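Local coordinates for phenylalanine hydroxylase (Colwellia psychrerythraea, PDB 2V27), which probably hydroxylates L-phenylalanine to L-tyrosine at an iron centre, consuming molecular oxygen and tetrahydrobiopterin in the first step of phenylalanine breakdown, at residues B[25-28]-B[29-33]; B[116-120]-B[121-125]; B[205-208]-B[209-213]; B[257-260]-B[261-265]. All blocks are in the same frame, centred on the assembly; numbering follows the deposited sequence.

Contact 1 (B[25-28]-B[29-33]); sequences NLIW and QELFT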
loop_
_atom_site.group_PDB
_atom_site.type_symbol
_atom_site.label_atom_id
_atom_site.label_comp_id
_atom_site.label_asym_id
_atom_site.label_seq_id
_atom_site.Cartn_x
_atom_site.Cartn_y
_atom_site.Cartn_z
ATOM N N ASN B 25 25.794 7.619 -14.380
ATOM C CA ASN B 25 25.476 7.346 -15.786
ATOM C C ASN B 25 25.104 5.882 -16.012
ATOM O O ASN B 25 24.227 5.574 -16.813
ATOM C CB ASN B 25 26.647 7.734 -16.712
ATOM C CG ASN B 25 26.796 9.248 -16.874
ATOM O OD1 ASN B 25 25.799 10.034 -16.824
ATOM N ND2 ASN B 25 28.052 9.669 -17.098
ATOM N N LEU B 26 25.784 4.982 -15.307
ATOM C CA LEU B 26 25.459 3.567 -15.379
ATOM C C LEU B 26 24.061 3.296 -14.804
ATOM O O LEU B 26 23.335 2.470 -15.374
ATOM C CB LEU B 26 26.526 2.751 -14.643
ATOM C CG LEU B 26 26.541 1.243 -14.872
ATOM C CD1 LEU B 26 26.792 0.912 -16.330
ATOM C CD2 LEU B 26 27.670 0.623 -14.005
ATOM N N ILE B 27 23.688 3.970 -13.710
ATOM C CA ILE B 27 22.308 3.859 -13.174
ATOM C C ILE B 27 21.287 4.325 -14.261
ATOM O O ILE B 27 20.324 3.579 -14.634
ATOM C CB ILE B 27 22.169 4.634 -11.867
ATOM C CG1 ILE B 27 22.982 3.948 -10.747
ATOM C CG2 ILE B 27 20.693 4.784 -11.446
ATOM C CD1 ILE B 27 23.332 4.897 -9.597
ATOM N N TRP B 28 21.481 5.520 -14.818
ATOM C CA TRP B 28 20.646 5.918 -15.972
ATOM C C TRP B 28 20.544 4.857 -17.073
ATOM O O TRP B 28 19.459 4.533 -17.557
ATOM C CB TRP B 28 21.162 7.259 -16.592
ATOM C CG TRP B 28 20.419 7.673 -17.851
ATOM C CD1 TRP B 28 20.614 7.215 -19.106
ATOM C CD2 TRP B 28 19.317 8.594 -17.922
ATOM N NE1 TRP B 28 19.714 7.799 -19.984
ATOM C CE2 TRP B 28 18.902 8.638 -19.278
ATOM C CE3 TRP B 28 18.680 9.403 -16.979
ATOM C CZ2 TRP B 28 17.893 9.475 -19.714
ATOM C CZ3 TRP B 28 17.605 10.222 -17.402
ATOM C CH2 TRP B 28 17.247 10.253 -18.769
ATOM N N GLN B 29 21.672 4.274 -17.466
ATOM C CA GLN B 29 21.663 3.324 -18.574
ATOM C C GLN B 29 20.792 2.094 -18.238
ATOM O O GLN B 29 20.051 1.598 -19.094
ATOM C CB GLN B 29 23.087 2.850 -18.871
ATOM C CG GLN B 29 23.196 1.912 -20.038
ATOM C CD GLN B 29 24.656 1.542 -20.291
ATOM O OE1 GLN B 29 25.454 1.440 -19.351
ATOM N NE2 GLN B 29 25.002 1.337 -21.549
ATOM N N GLU B 30 20.939 1.628 -17.004
ATOM C CA GLU B 30 20.199 0.445 -16.545
ATOM C C GLU B 30 18.709 0.737 -16.483
ATOM O O GLU B 30 17.888 -0.054 -16.995
ATOM C CB GLU B 30 20.729 -0.048 -15.199
ATOM C CG GLU B 30 22.044 -0.803 -15.367
ATOM C CD GLU B 30 22.568 -1.404 -14.081
ATOM O OE1 GLU B 30 21.743 -1.764 -13.188
ATOM O OE2 GLU B 30 23.816 -1.519 -13.971
ATOM N N LEU B 31 18.359 1.897 -15.922
ATOM C CA LEU B 31 16.949 2.365 -15.900
ATOM C C LEU B 31 16.333 2.521 -17.291
ATOM O O LEU B 31 15.197 2.062 -17.557
ATOM C CB LEU B 31 16.827 3.680 -15.169
ATOM C CG LEU B 31 17.161 3.670 -13.691
ATOM C CD1 LEU B 31 17.186 5.068 -13.060
ATOM C CD2 LEU B 31 16.230 2.731 -12.898
ATOM N N PHE B 32 17.096 3.083 -18.226
ATOM C CA PHE B 32 16.632 3.344 -19.587
ATOM C C PHE B 32 16.457 2.024 -20.312
ATOM O O PHE B 32 15.392 1.747 -20.903
ATOM C CB PHE B 32 17.686 4.208 -20.317
ATOM C CG PHE B 32 17.163 4.908 -21.530
ATOM C CD1 PHE B 32 16.798 6.244 -21.439
ATOM C CD2 PHE B 32 17.024 4.263 -22.765
ATOM C CE1 PHE B 32 16.335 6.936 -22.514
ATOM C CE2 PHE B 32 16.522 4.955 -23.874
ATOM C CZ PHE B 32 16.185 6.321 -23.736
ATOM N N THR B 33 17.496 1.191 -20.298
ATOM C CA THR B 33 17.417 -0.065 -21.059
ATOM C C THR B 33 16.261 -0.955 -20.588
ATOM O O THR B 33 15.544 -1.524 -21.418
ATOM C CB THR B 33 18.737 -0.891 -21.010
ATOM O OG1 THR B 33 19.231 -0.952 -19.666
ATOM C CG2 THR B 33 19.757 -0.298 -21.914
#

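Contact 2 (B[116-120]-B[121-125]); sequences QEPDI and FHEIF. With FE (Fe (III) ion), chain E.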
loop_
_atom_site.group_PDB
_atom_site.type_symbol
_atom_site.label_atom_id
_atom_site.label_comp_id
_atom_site.label_asym_id
_atom_site.label_seq_id
_atom_site.Cartn_x
_atom_site.Cartn_y
_atom_site.Cartn_z
ATOM N N GLN B 116 10.454 7.244 -3.692
ATOM C CA GLN B 116 9.277 8.077 -3.529
ATOM C C GLN B 116 9.512 9.466 -4.117
ATOM O O GLN B 116 8.640 9.979 -4.762
ATOM C CB GLN B 116 8.812 8.160 -2.060
ATOM C CG GLN B 116 7.461 8.909 -1.842
ATOM N NE2 GLN B 116 6.465 9.546 0.600
ATOM N N GLU B 117 10.692 10.048 -3.914
ATOM C CA GLU B 117 10.967 11.385 -4.478
ATOM C C GLU B 117 11.250 11.271 -5.977
ATOM O O GLU B 117 12.049 10.427 -6.397
ATOM C CB GLU B 117 12.151 12.050 -3.754
ATOM N N PRO B 118 10.570 12.076 -6.815
ATOM C CA PRO B 118 10.829 11.986 -8.273
ATOM C C PRO B 118 12.250 12.421 -8.654
ATOM O O PRO B 118 12.676 13.543 -8.316
ATOM C CB PRO B 118 9.773 12.918 -8.890
ATOM C CG PRO B 118 9.438 13.867 -7.846
ATOM C CD PRO B 118 9.512 13.058 -6.518
ATOM N N ASP B 119 12.971 11.548 -9.352
ATOM C CA ASP B 119 14.355 11.836 -9.719
ATOM C C ASP B 119 14.462 12.232 -11.190
ATOM O O ASP B 119 13.457 12.317 -11.915
ATOM C CB ASP B 119 15.334 10.700 -9.307
ATOM C CG ASP B 119 15.268 9.491 -10.211
ATOM O OD1 ASP B 119 16.187 8.633 -10.060
ATOM O OD2 ASP B 119 14.381 9.401 -11.123
ATOM N N ILE B 120 15.692 12.455 -11.664
ATOM C CA ILE B 120 15.884 12.964 -13.008
ATOM C C ILE B 120 15.415 11.952 -14.057
ATOM O O ILE B 120 14.927 12.351 -15.132
ATOM C CB ILE B 120 17.342 13.427 -13.222
ATOM C CG1 ILE B 120 17.445 14.231 -14.507
ATOM C CG2 ILE B 120 18.342 12.278 -13.263
ATOM C CD1 ILE B 120 18.806 15.062 -14.563
ATOM N N PHE B 121 15.551 10.644 -13.749
ATOM C CA PHE B 121 15.022 9.640 -14.664
ATOM C C PHE B 121 13.471 9.682 -14.760
ATOM O O PHE B 121 12.911 9.667 -15.874
ATOM C CB PHE B 121 15.529 8.231 -14.302
ATOM C CG PHE B 121 15.041 7.194 -15.277
ATOM C CD1 PHE B 121 15.675 7.055 -16.513
ATOM C CD2 PHE B 121 13.882 6.410 -15.019
ATOM C CE1 PHE B 121 15.194 6.117 -17.491
ATOM C CE2 PHE B 121 13.400 5.484 -15.973
ATOM C CZ PHE B 121 14.034 5.323 -17.200
ATOM N N HIS B 122 12.800 9.690 -13.623
ATOM C CA HIS B 122 11.334 9.848 -13.643
ATOM C C HIS B 122 10.902 11.043 -14.517
ATOM O O HIS B 122 10.040 10.933 -15.375
ATOM C CB HIS B 122 10.766 9.986 -12.238
ATOM C CG HIS B 122 9.324 10.396 -12.246
ATOM N ND1 HIS B 122 8.343 9.586 -12.795
ATOM C CD2 HIS B 122 8.712 11.552 -11.904
ATOM C CE1 HIS B 122 7.172 10.200 -12.693
ATOM N NE2 HIS B 122 7.368 11.399 -12.157
ATOM N N GLU B 123 11.533 12.203 -14.328
ATOM C CA GLU B 123 11.054 13.407 -15.023
ATOM C C GLU B 123 11.410 13.365 -16.493
ATOM O O GLU B 123 10.529 13.667 -17.312
ATOM C CB GLU B 123 11.650 14.703 -14.394
ATOM C CG GLU B 123 11.496 14.829 -12.867
ATOM C CD GLU B 123 10.074 15.039 -12.394
ATOM O OE1 GLU B 123 9.097 14.866 -13.188
ATOM O OE2 GLU B 123 9.931 15.393 -11.188
ATOM N N ILE B 124 12.672 13.038 -16.828
ATOM C CA ILE B 124 13.069 13.125 -18.229
ATOM C C ILE B 124 12.508 11.944 -19.047
ATOM O O ILE B 124 11.989 12.152 -20.140
ATOM C CB ILE B 124 14.623 13.288 -18.371
ATOM C CG1 ILE B 124 15.047 14.650 -17.790
ATOM C CG2 ILE B 124 15.066 13.174 -19.824
ATOM C CD1 ILE B 124 16.532 14.960 -17.987
ATOM N N PHE B 125 12.609 10.722 -18.507
ATOM C CA PHE B 125 12.066 9.595 -19.218
ATOM C C PHE B 125 10.526 9.532 -19.117
ATOM O O PHE B 125 9.805 9.271 -20.124
ATOM C CB PHE B 125 12.711 8.300 -18.721
ATOM C CG PHE B 125 12.377 7.128 -19.574
ATOM C CD1 PHE B 125 13.267 6.670 -20.565
ATOM C CD2 PHE B 125 11.211 6.453 -19.333
ATOM C CE1 PHE B 125 12.920 5.554 -21.379
ATOM C CE2 PHE B 125 10.862 5.370 -20.083
ATOM C CZ PHE B 125 11.680 4.895 -21.096
HETATM FE FE FE E . 5.819 12.706 -12.144
HETATM O O HOH W 1 12.011 15.994 -9.838
HETATM O O HOH W 2 6.838 14.511 -11.844
HETATM O O HOH W 3 5.970 12.750 -9.893
#

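Contact 3 (B[205-208]-B[209-213]); sequences FDIL and DVLRT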
loop_
_atom_site.group_PDB
_atom_site.type_symbol
_atom_site.label_atom_id
_atom_site.label_comp_id
_atom_site.label_asym_id
_atom_site.label_seq_id
_atom_site.Cartn_x
_atom_site.Cartn_y
_atom_site.Cartn_z
ATOM N N PHE B 205 -12.397 8.172 -18.309
ATOM C CA PHE B 205 -12.159 9.468 -17.691
ATOM C C PHE B 205 -13.485 10.276 -17.558
ATOM O O PHE B 205 -14.247 10.377 -18.540
ATOM C CB PHE B 205 -11.147 10.276 -18.507
ATOM C CG PHE B 205 -10.816 11.576 -17.874
ATOM C CD1 PHE B 205 -9.756 11.719 -16.916
ATOM C CD2 PHE B 205 -11.579 12.697 -18.210
ATOM C CE1 PHE B 205 -9.482 12.974 -16.308
ATOM C CE2 PHE B 205 -11.307 13.915 -17.613
ATOM C CZ PHE B 205 -10.251 14.036 -16.640
ATOM N N ASP B 206 -13.719 10.865 -16.382
ATOM C CA ASP B 206 -14.795 11.807 -16.191
ATOM C C ASP B 206 -14.276 12.734 -15.110
ATOM O O ASP B 206 -13.861 12.304 -14.009
ATOM C CB ASP B 206 -16.058 11.086 -15.743
ATOM C CG ASP B 206 -17.189 12.051 -15.391
ATOM O OD1 ASP B 206 -17.211 12.616 -14.281
ATOM O OD2 ASP B 206 -18.043 12.261 -16.255
ATOM N N ILE B 207 -14.283 14.023 -15.404
ATOM C CA ILE B 207 -13.570 14.947 -14.537
ATOM C C ILE B 207 -14.190 14.993 -13.145
ATOM O O ILE B 207 -13.490 15.135 -12.136
ATOM C CB ILE B 207 -13.458 16.362 -15.196
ATOM C CG1 ILE B 207 -12.560 17.252 -14.313
ATOM C CG2 ILE B 207 -14.828 16.966 -15.507
ATOM C CD1 ILE B 207 -11.713 18.313 -15.131
ATOM N N LEU B 208 -15.529 14.958 -13.069
ATOM C CA LEU B 208 -16.173 14.961 -11.746
ATOM C C LEU B 208 -15.812 13.688 -10.951
ATOM O O LEU B 208 -15.429 13.802 -9.763
ATOM C CB LEU B 208 -17.722 15.164 -11.877
ATOM C CG LEU B 208 -18.416 15.275 -10.540
ATOM C CD1 LEU B 208 -17.941 16.492 -9.733
ATOM C CD2 LEU B 208 -19.899 15.451 -10.926
ATOM N N ASP B 209 -15.869 12.511 -11.584
ATOM C CA ASP B 209 -15.444 11.267 -10.898
ATOM C C ASP B 209 -13.989 11.433 -10.363
ATOM O O ASP B 209 -13.689 11.108 -9.198
ATOM C CB ASP B 209 -15.490 10.050 -11.830
ATOM C CG ASP B 209 -16.810 9.449 -11.904
ATOM O OD1 ASP B 209 -17.521 9.440 -10.872
ATOM O OD2 ASP B 209 -17.090 8.953 -13.013
ATOM N N VAL B 210 -13.122 11.978 -11.235
ATOM C CA VAL B 210 -11.690 12.099 -10.893
ATOM C C VAL B 210 -11.543 13.033 -9.700
ATOM O O VAL B 210 -10.894 12.672 -8.725
ATOM C CB VAL B 210 -10.881 12.643 -12.090
ATOM C CG1 VAL B 210 -9.438 13.161 -11.641
ATOM C CG2 VAL B 210 -10.768 11.624 -13.142
ATOM N N LEU B 211 -12.186 14.211 -9.717
ATOM C CA LEU B 211 -12.056 15.150 -8.598
ATOM C C LEU B 211 -12.578 14.571 -7.238
ATOM O O LEU B 211 -12.188 15.027 -6.170
ATOM C CB LEU B 211 -12.825 16.447 -8.925
ATOM C CG LEU B 211 -12.179 17.320 -10.016
ATOM C CD1 LEU B 211 -13.145 18.402 -10.442
ATOM C CD2 LEU B 211 -10.819 17.920 -9.581
ATOM N N ARG B 212 -13.495 13.601 -7.349
ATOM C CA ARG B 212 -14.097 12.960 -6.162
ATOM C C ARG B 212 -13.351 11.711 -5.662
ATOM O O ARG B 212 -13.794 11.091 -4.699
ATOM C CB ARG B 212 -15.529 12.564 -6.473
ATOM C CG ARG B 212 -16.431 13.851 -6.557
ATOM C CD ARG B 212 -17.883 13.486 -6.919
ATOM N NE ARG B 212 -18.473 12.857 -5.758
ATOM C CZ ARG B 212 -18.994 11.632 -5.708
ATOM N NH1 ARG B 212 -19.097 10.837 -6.798
ATOM N NH2 ARG B 212 -19.404 11.195 -4.521
ATOM N N THR B 213 -12.248 11.310 -6.302
ATOM C CA THR B 213 -11.634 10.003 -5.965
ATOM C C THR B 213 -10.495 10.145 -4.922
ATOM O O THR B 213 -9.452 10.722 -5.234
ATOM C CB THR B 213 -11.076 9.348 -7.262
ATOM O OG1 THR B 213 -12.136 9.141 -8.216
ATOM C CG2 THR B 213 -10.461 7.963 -6.913
#

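Contact 4 (B[257-260]-B[261-265]); sequences HEAK and FPVKK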
loop_
_atom_site.group_PDB
_atom_site.type_symbol
_atom_site.label_atom_id
_atom_site.label_comp_id
_atom_site.label_asym_id
_atom_site.label_seq_id
_atom_site.Cartn_x
_atom_site.Cartn_y
_atom_site.Cartn_z
ATOM N N HIS B 257 -16.047 10.329 -3.243
ATOM C CA HIS B 257 -16.421 8.924 -3.382
ATOM C C HIS B 257 -15.975 8.184 -2.128
ATOM O O HIS B 257 -14.953 8.530 -1.494
ATOM C CB HIS B 257 -15.636 8.263 -4.524
ATOM C CG HIS B 257 -16.202 8.441 -5.895
ATOM N ND1 HIS B 257 -17.438 7.928 -6.238
ATOM C CD2 HIS B 257 -15.665 8.962 -7.039
ATOM C CE1 HIS B 257 -17.653 8.160 -7.525
ATOM N NE2 HIS B 257 -16.606 8.799 -8.027
ATOM N N GLU B 258 -16.716 7.121 -1.775
ATOM C CA GLU B 258 -16.221 6.253 -0.681
ATOM C C GLU B 258 -14.877 5.682 -1.145
ATOM O O GLU B 258 -14.744 5.312 -2.309
ATOM C CB GLU B 258 -17.172 5.094 -0.435
ATOM C CG GLU B 258 -16.763 4.300 0.795
ATOM C CD GLU B 258 -17.684 3.117 1.054
ATOM O OE1 GLU B 258 -18.743 2.997 0.405
ATOM O OE2 GLU B 258 -17.333 2.296 1.916
ATOM N N ALA B 259 -13.932 5.676 -0.231
ATOM C CA ALA B 259 -12.586 5.109 -0.511
ATOM C C ALA B 259 -12.663 3.607 -0.781
ATOM O O ALA B 259 -13.464 2.880 -0.147
ATOM C CB ALA B 259 -11.697 5.344 0.639
ATOM N N LYS B 260 -11.822 3.111 -1.699
ATOM C CA LYS B 260 -11.637 1.681 -1.814
ATOM C C LYS B 260 -10.923 1.168 -0.566
ATOM O O LYS B 260 -10.230 1.916 0.093
ATOM C CB LYS B 260 -10.880 1.307 -3.068
ATOM C CG LYS B 260 -11.494 1.855 -4.345
ATOM C CD LYS B 260 -12.633 0.969 -4.742
ATOM C CE LYS B 260 -12.748 0.951 -6.285
ATOM N NZ LYS B 260 -13.411 -0.280 -6.825
ATOM N N PHE B 261 -11.143 -0.106 -0.237
ATOM C CA PHE B 261 -10.540 -0.649 0.982
ATOM C C PHE B 261 -9.018 -0.362 1.116
ATOM O O PHE B 261 -8.584 0.008 2.212
ATOM C CB PHE B 261 -10.836 -2.154 1.058
ATOM C CG PHE B 261 -10.311 -2.797 2.291
ATOM C CD1 PHE B 261 -10.965 -2.596 3.518
ATOM C CD2 PHE B 261 -9.166 -3.591 2.273
ATOM C CE1 PHE B 261 -10.452 -3.224 4.693
ATOM C CE2 PHE B 261 -8.674 -4.190 3.425
ATOM C CZ PHE B 261 -9.321 -4.017 4.641
ATOM N N PRO B 262 -8.201 -0.516 0.029
ATOM C CA PRO B 262 -6.756 -0.208 0.192
ATOM C C PRO B 262 -6.491 1.218 0.607
ATOM O O PRO B 262 -5.533 1.472 1.329
ATOM C CB PRO B 262 -6.167 -0.515 -1.211
ATOM C CG PRO B 262 -7.123 -1.569 -1.808
ATOM C CD PRO B 262 -8.498 -1.059 -1.314
ATOM N N VAL B 263 -7.338 2.147 0.158
ATOM C CA VAL B 263 -7.204 3.560 0.616
ATOM C C VAL B 263 -7.586 3.737 2.097
ATOM O O VAL B 263 -6.899 4.465 2.837
ATOM C CB VAL B 263 -8.006 4.480 -0.325
ATOM C CG1 VAL B 263 -8.087 5.930 0.245
ATOM C CG2 VAL B 263 -7.326 4.482 -1.710
ATOM N N LYS B 264 -8.610 3.037 2.532
ATOM C CA LYS B 264 -8.983 3.067 3.937
ATOM C C LYS B 264 -7.837 2.563 4.814
ATOM O O LYS B 264 -7.556 3.105 5.879
ATOM C CB LYS B 264 -10.247 2.257 4.211
ATOM C CG LYS B 264 -11.436 2.779 3.474
ATOM C CD LYS B 264 -12.727 2.041 3.929
ATOM C CE LYS B 264 -13.911 2.483 3.029
ATOM N NZ LYS B 264 -15.109 1.578 3.157
ATOM N N LYS B 265 -7.147 1.520 4.345
ATOM C CA LYS B 265 -6.072 0.866 5.084
ATOM C C LYS B 265 -4.786 1.651 5.075
ATOM O O LYS B 265 -4.016 1.629 6.052
ATOM C CB LYS B 265 -5.885 -0.548 4.495
ATOM C CG LYS B 265 -4.761 -1.372 5.115
ATOM C CD LYS B 265 -4.860 -2.798 4.520
ATOM C CE LYS B 265 -3.838 -3.673 5.191
ATOM N NZ LYS B 265 -3.991 -5.042 4.619
#

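Contact 1 (B[25-28]-B[29-33])
Trp28 and Phe32, one helical turn apart, lie side by side and point the same way out of the helix. Their rings are neither stacked nor set edge to face: the planes meet at 33°, and the centroids of the five-membered indole ring and the phenyl ring are 5.5 Å apart. The touching is done by one corner of the phenyl ring, Phe32 CD1, which lies 3.6 Å from Trp28 NE1 and also borders CZ2 on the benzo side. With CG opposite the backbone N (chi1 175° for Trp28), both aromatic groups leave the helix on the same flank. The indole N-H does not depend on the phenyl ring, because NE1 donates to Pro57 O. A second ridge repeats the pattern with aliphatic groups, Ile27 CG2 resting 3.9 Å from Leu31 CD1; branched, compact side chains suit a buried surface of this kind. On the more exposed flank, the extended chain of Gln29 slants across Leu26, bringing OE1 to 3.3 Å from Leu26 CD1. Glu30 sends its carboxylate past Leu26 to a salt bridge with Arg109, while its CB and CG lie against Leu26 O. Regular i to i+4 bonds hold these rows in step, among them Leu31 N to Ile27 O at 2.9 Å and almost straight. The stretch belongs to helix 22-38, whose buried side packs on helix 120-131: Trp28 meets Phe121, and Phe32 meets Phe125, edge to face, and Leu31 leans on Phe121. Ile27 and Asn25 face loops, the latter accepting from Ile61 N.

Contact 2 (B[116-120]-B[121-125])
His122 carries an iron(III) ion from the first turn of its helix, while the loop residue Pro118 leans on the same imidazole. His122 NE2 binds the metal at 2.0 Å, and Pro118 CB lies 3.5 Å from His122 CD2; at the other ring nitrogen, ND1 is hydrogen-bonded to Ser186, a second-shell partner that, with the iron bond, should hold the ring's rotation. Glu123 bends sharply at chi2 (-69°), which folds its carboxylate back alongside Pro118, with OE2 3.4 Å from Pro118 CB. One water donates to both Glu123 OE2 and Pro118 O, tying loop to helix. Another water, bound to the iron, lies 2.7 Å from Glu123 OE1 and is placed to donate to it, although it has further acceptors within reach. Asp119 suits the N-cap because its short carboxylate can turn back on the helix: OD2 accepts from His122 N at 3.0 Å in a nearly straight bond, and OD1 pairs with Arg107. Ile120 CG1 packs against Ile124 CD1 at 3.7 Å, and Ile124 continues onto Leu64 and Val67 of helix 64-75. With His127 and Glu167 completing the protein ligands, this is the two-histidine, one-carboxylate facial triad of the biopterin-dependent aromatic amino acid hydroxylases.

Contact 3 (B[205-208]-B[209-213])
Asp206 O accepts the N-H of Val210 at 2.9 Å, a bond that starts the helix, and the side chain of the same residue caps it. Asp206 OD1 takes Asp209 N at 3.0 Å through its anti lone pair, with an N-H...O angle of 168°. Aspartate suits this N-cap because its short carboxylate can satisfy a first-turn amide that has no carbonyl of a preceding turn to use. The two side chains cross at about a right angle, their carboxylate planes turned 57° apart, and Asp209 OD2 comes within 3.9 Å of Asp206 OD1. Such closeness may raise the pKa of one of them, an effect that the helix N terminus and the hydrogen bond between His257 NE2 and Asp209 OD1 could lessen. Phe205 slants across buried Val210, its ring atom CE1 touching Val210 CG2 at 3.7 Å. That methyl stands beside the backbone N of Val210, opposite the carbonyl carbon, so it faces back toward the loop. Ile207 and Leu211 run side by side, CG1 and CD1 4.1 Å apart. Leu208 slants across the methylenes of Arg212, whose N donates to Leu208 O and whose NE is bonded to Gly255 O. At the far end, Thr213 OG1 donates to Asp209 O at 2.7 Å from above the carbonyl plane, and is also hydrogen-bonded to Tyr225 OH. Helix 207-211 is the crossover between parallel strands 201-204 and 223-227: Val210 packs on Tyr225 and on helix 152-167, while Leu208, Leu211 and Arg212 lean on helix 241-254.

Contact 4 (B[257-260]-B[261-265])
Glu258 and Lys264 form a salt bridge from the loop to the helix that follows it, with Lys264 NZ donating to Glu258 OE2 at 2.6 Å through the anti lone pair. Both chains are extended and approach at a slant; lysine and glutamate suit the place because together their long chains reach across the six-residue separation at the surface. The ammonium has a second anionic partner, Asp113 of the second subunit, so it pairs with carboxylates of both chains. Beneath this bridge, Ala259 occupies the angle between loop and helix. Its CB touches Val263 CG1 at 3.7 Å and Lys264 CG at 3.8 Å, and a small methyl fits where these two side chains converge. Lys264 CG stands opposite its carbonyl carbon (chi1 -61°), a setting that carries the chain back over Ala259 toward Glu258. What positions the lysine is the helix start: Lys260, the N-cap residue, receives Lys264 N on its carbonyl at 3.1 Å, in the carbonyl plane, and Val263 N only weakly at 2.9 Å. Pro262 belongs in this first turn, where a missing N-H costs nothing. Further out, the bent chain of Lys260 pairs with Asp201, at the start of strand 201-204. The short helix 261-265 thus follows helix 241-254 across a brief loop, with Val263 laid on the loop residues Arg216 and Ile219, and Lys265 bound to Glu190 and Ile219 of the second subunit.

In the fold
All four contacts are local: each joins directly consecutive segments, so none closes a long loop, and they follow one another along the chain without nesting or crossing. Contact 1 lies within helix 22-38; contact 2 joins the loop after strand 99-103 to helix 120-131, and the two helices touch, so residues far apart in sequence become one packed block, of which contact 2 carries an iron ligand. Contact 3 starts and ends the helix of a beta-alpha-beta crossover on the opposite side of the chain's centre, its centre about 26 Å from that of contact 2. Contact 4 begins helix 261-265 and meets contact 3 where Arg212 O probably accepts from His257 N, tying the C-terminal region to the crossover.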